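Local coordinates for protein subtilisin-like serine protease (Fervidobacterium pennivorans, PDB 1R6V) that degrades keratin into peptides as a subtilisin-like serine protease, allowing the bacterium to grow on native feathers, at residues Trp644-Phe650 with Tyr663-Thr667. The protein carries 1 engineered substitution. Numbering follows the deposited sequence.
Sequences WTIIDDF and YVWWT
Apolar packing starts with I646 lying over one face of the Y663 ring. I646 CG1 sits 3.7 Å from the centroid of the Y663 ring, only 13° off the normal, which makes a CH-pi contact. I646 CG1 lies anti to the carbonyl carbon (chi1 -61°), which carries I646 CD1 across the ring to 3.3 Å from Y663 CZ. The two side chains cross at about a right angle. Further along, V664 CG2 packs obliquely against F650 CD1 at 4.0 Å.

The carboxylates add van der Waals contacts. D648 OD2 approaches V664 CB. D649 OD1 comes within 3.5 Å of W666 CH2, with the carboxylate 29° from the indole plane; OD2 of D649 forms a salt bridge with R529, which also makes a cation-pi contact with W666. F607 stacks on the same indole.

No direct hydrogen bond joins 644-650 to 663-667; two waters make the polar links. One donates to I647 O (2.7 Å) and accepts from W666 NE1, lying in plane at the indole edge. The second donates to D648 OD2 and to V664 O, the latter at 2.6 Å. D648 also shapes its own chain: its OD1 accepts from F650 N at 2.7 Å, forming an Asx turn. G652 N and L653 N bind OD1 and OD2 of D648, respectively.

Both segments belong to the second beta-sandwich domain, far from the annotated sites. Strands 644-647 and 666-669 each pair antiparallel with strand 604-610. The contact joins 644-650 to the residues leading into strand 666-669. Its chemistry is mixed: apolar groups meet directly, whereas the polar links between the segments run through water. D648, with several bonds to its carboxylate, ties the D648-F650 turn to V664 through the second water.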
# COMPACT_ATOMS: atom_id res chain seq x y z
N TRP A 644 -4.47 -15.10 42.93
CA TRP A 644 -3.65 -14.99 41.73
C TRP A 644 -3.49 -13.56 41.25
O TRP A 644 -4.33 -12.70 41.51
CB TRP A 644 -4.23 -15.83 40.59
CG TRP A 644 -5.56 -15.35 40.08
CD1 TRP A 644 -6.78 -15.55 40.66
CD2 TRP A 644 -5.79 -14.54 38.91
NE1 TRP A 644 -7.76 -14.91 39.93
CE2 TRP A 644 -7.18 -14.28 38.86
CE3 TRP A 644 -4.96 -14.00 37.92
CZ2 TRP A 644 -7.77 -13.51 37.84
CZ3 TRP A 644 -5.55 -13.23 36.90
CH2 TRP A 644 -6.94 -13.00 36.87
N THR A 645 -2.40 -13.30 40.54
CA THR A 645 -2.20 -11.98 39.98
C THR A 645 -1.28 -12.10 38.77
O THR A 645 -0.69 -13.15 38.55
CB THR A 645 -1.61 -10.98 41.00
OG1 THR A 645 -1.68 -9.66 40.45
CG2 THR A 645 -0.15 -11.31 41.34
N ILE A 646 -1.19 -11.02 38.00
CA ILE A 646 -0.35 -10.98 36.81
C ILE A 646 0.85 -10.08 37.10
O ILE A 646 0.74 -9.09 37.81
CB ILE A 646 -1.12 -10.40 35.58
CG1 ILE A 646 -2.33 -11.28 35.25
CG2 ILE A 646 -0.21 -10.33 34.36
CD1 ILE A 646 -3.50 -11.04 36.14
N ILE A 647 2.00 -10.43 36.53
CA ILE A 647 3.23 -9.67 36.75
C ILE A 647 3.83 -9.21 35.43
O ILE A 647 4.06 -10.04 34.56
CB ILE A 647 4.32 -10.55 37.41
CG1 ILE A 647 3.78 -11.21 38.68
CG2 ILE A 647 5.56 -9.71 37.70
CD1 ILE A 647 3.50 -10.26 39.79
N ASP A 648 4.10 -7.92 35.29
CA ASP A 648 4.72 -7.45 34.05
C ASP A 648 5.39 -6.10 34.24
O ASP A 648 5.43 -5.58 35.36
CB ASP A 648 3.68 -7.42 32.91
CG ASP A 648 2.53 -6.49 33.19
OD1 ASP A 648 2.78 -5.37 33.67
OD2 ASP A 648 1.37 -6.89 32.92
N ASP A 649 5.94 -5.52 33.17
CA ASP A 649 6.63 -4.25 33.32
C ASP A 649 5.74 -3.06 33.59
O ASP A 649 6.22 -1.94 33.79
CB ASP A 649 7.58 -3.97 32.12
CG ASP A 649 7.00 -4.37 30.77
OD1 ASP A 649 6.01 -5.13 30.72
OD2 ASP A 649 7.56 -3.94 29.74
N PHE A 650 4.44 -3.30 33.63
CA PHE A 650 3.49 -2.24 33.90
C PHE A 650 2.70 -2.54 35.17
O PHE A 650 1.64 -1.96 35.40
CB PHE A 650 2.53 -2.06 32.72
CG PHE A 650 3.21 -1.63 31.46
CD1 PHE A 650 3.78 -2.58 30.60
CD2 PHE A 650 3.31 -0.28 31.15
CE1 PHE A 650 4.43 -2.18 29.45
CE2 PHE A 650 3.97 0.13 30.00
CZ PHE A 650 4.53 -0.82 29.14
N TYR A 663 -4.17 -8.99 28.87
CA TYR A 663 -3.04 -8.51 29.65
C TYR A 663 -1.82 -8.29 28.77
O TYR A 663 -1.68 -8.92 27.73
CB TYR A 663 -2.67 -9.51 30.75
CG TYR A 663 -3.60 -9.46 31.94
CD1 TYR A 663 -4.73 -10.27 31.99
CD2 TYR A 663 -3.38 -8.56 32.98
CE1 TYR A 663 -5.62 -10.19 33.06
CE2 TYR A 663 -4.27 -8.46 34.05
CZ TYR A 663 -5.39 -9.28 34.08
OH TYR A 663 -6.28 -9.19 35.12
N VAL A 664 -0.97 -7.37 29.21
CA VAL A 664 0.28 -7.06 28.52
C VAL A 664 0.93 -8.41 28.23
O VAL A 664 0.92 -9.33 29.07
CB VAL A 664 1.19 -6.18 29.42
CG1 VAL A 664 2.62 -6.24 28.95
CG2 VAL A 664 0.69 -4.73 29.38
N TRP A 665 1.48 -8.54 27.03
CA TRP A 665 2.10 -9.80 26.65
C TRP A 665 3.55 -9.65 26.21
O TRP A 665 4.02 -8.53 25.97
CB TRP A 665 1.30 -10.47 25.54
CG TRP A 665 1.26 -9.69 24.25
CD1 TRP A 665 2.15 -9.77 23.21
CD2 TRP A 665 0.30 -8.70 23.88
NE1 TRP A 665 1.79 -8.89 22.21
CE2 TRP A 665 0.66 -8.22 22.60
CE3 TRP A 665 -0.84 -8.16 24.51
CZ2 TRP A 665 -0.08 -7.24 21.92
CZ3 TRP A 665 -1.58 -7.18 23.83
CH2 TRP A 665 -1.19 -6.73 22.55
N TRP A 666 4.23 -10.79 26.14
CA TRP A 666 5.63 -10.87 25.72
C TRP A 666 5.61 -11.67 24.42
O TRP A 666 5.05 -12.77 24.37
CB TRP A 666 6.44 -11.60 26.79
CG TRP A 666 6.27 -10.98 28.14
CD1 TRP A 666 5.26 -11.21 29.02
CD2 TRP A 666 7.07 -9.93 28.71
NE1 TRP A 666 5.38 -10.37 30.11
CE2 TRP A 666 6.48 -9.58 29.94
CE3 TRP A 666 8.23 -9.26 28.29
CZ2 TRP A 666 7.00 -8.58 30.76
CZ3 TRP A 666 8.75 -8.26 29.11
CH2 TRP A 666 8.13 -7.93 30.33
N THR A 667 6.22 -11.10 23.39
CA THR A 667 6.24 -11.72 22.07
C THR A 667 7.56 -12.44 21.81
O THR A 667 8.61 -11.81 21.80
CB THR A 667 5.99 -10.62 21.00
OG1 THR A 667 4.74 -9.97 21.28
CG2 THR A 667 5.92 -11.21 19.60
O HOH W 1 3.21 -10.85 32.14
O HOH W 2 0.99 -9.44 31.71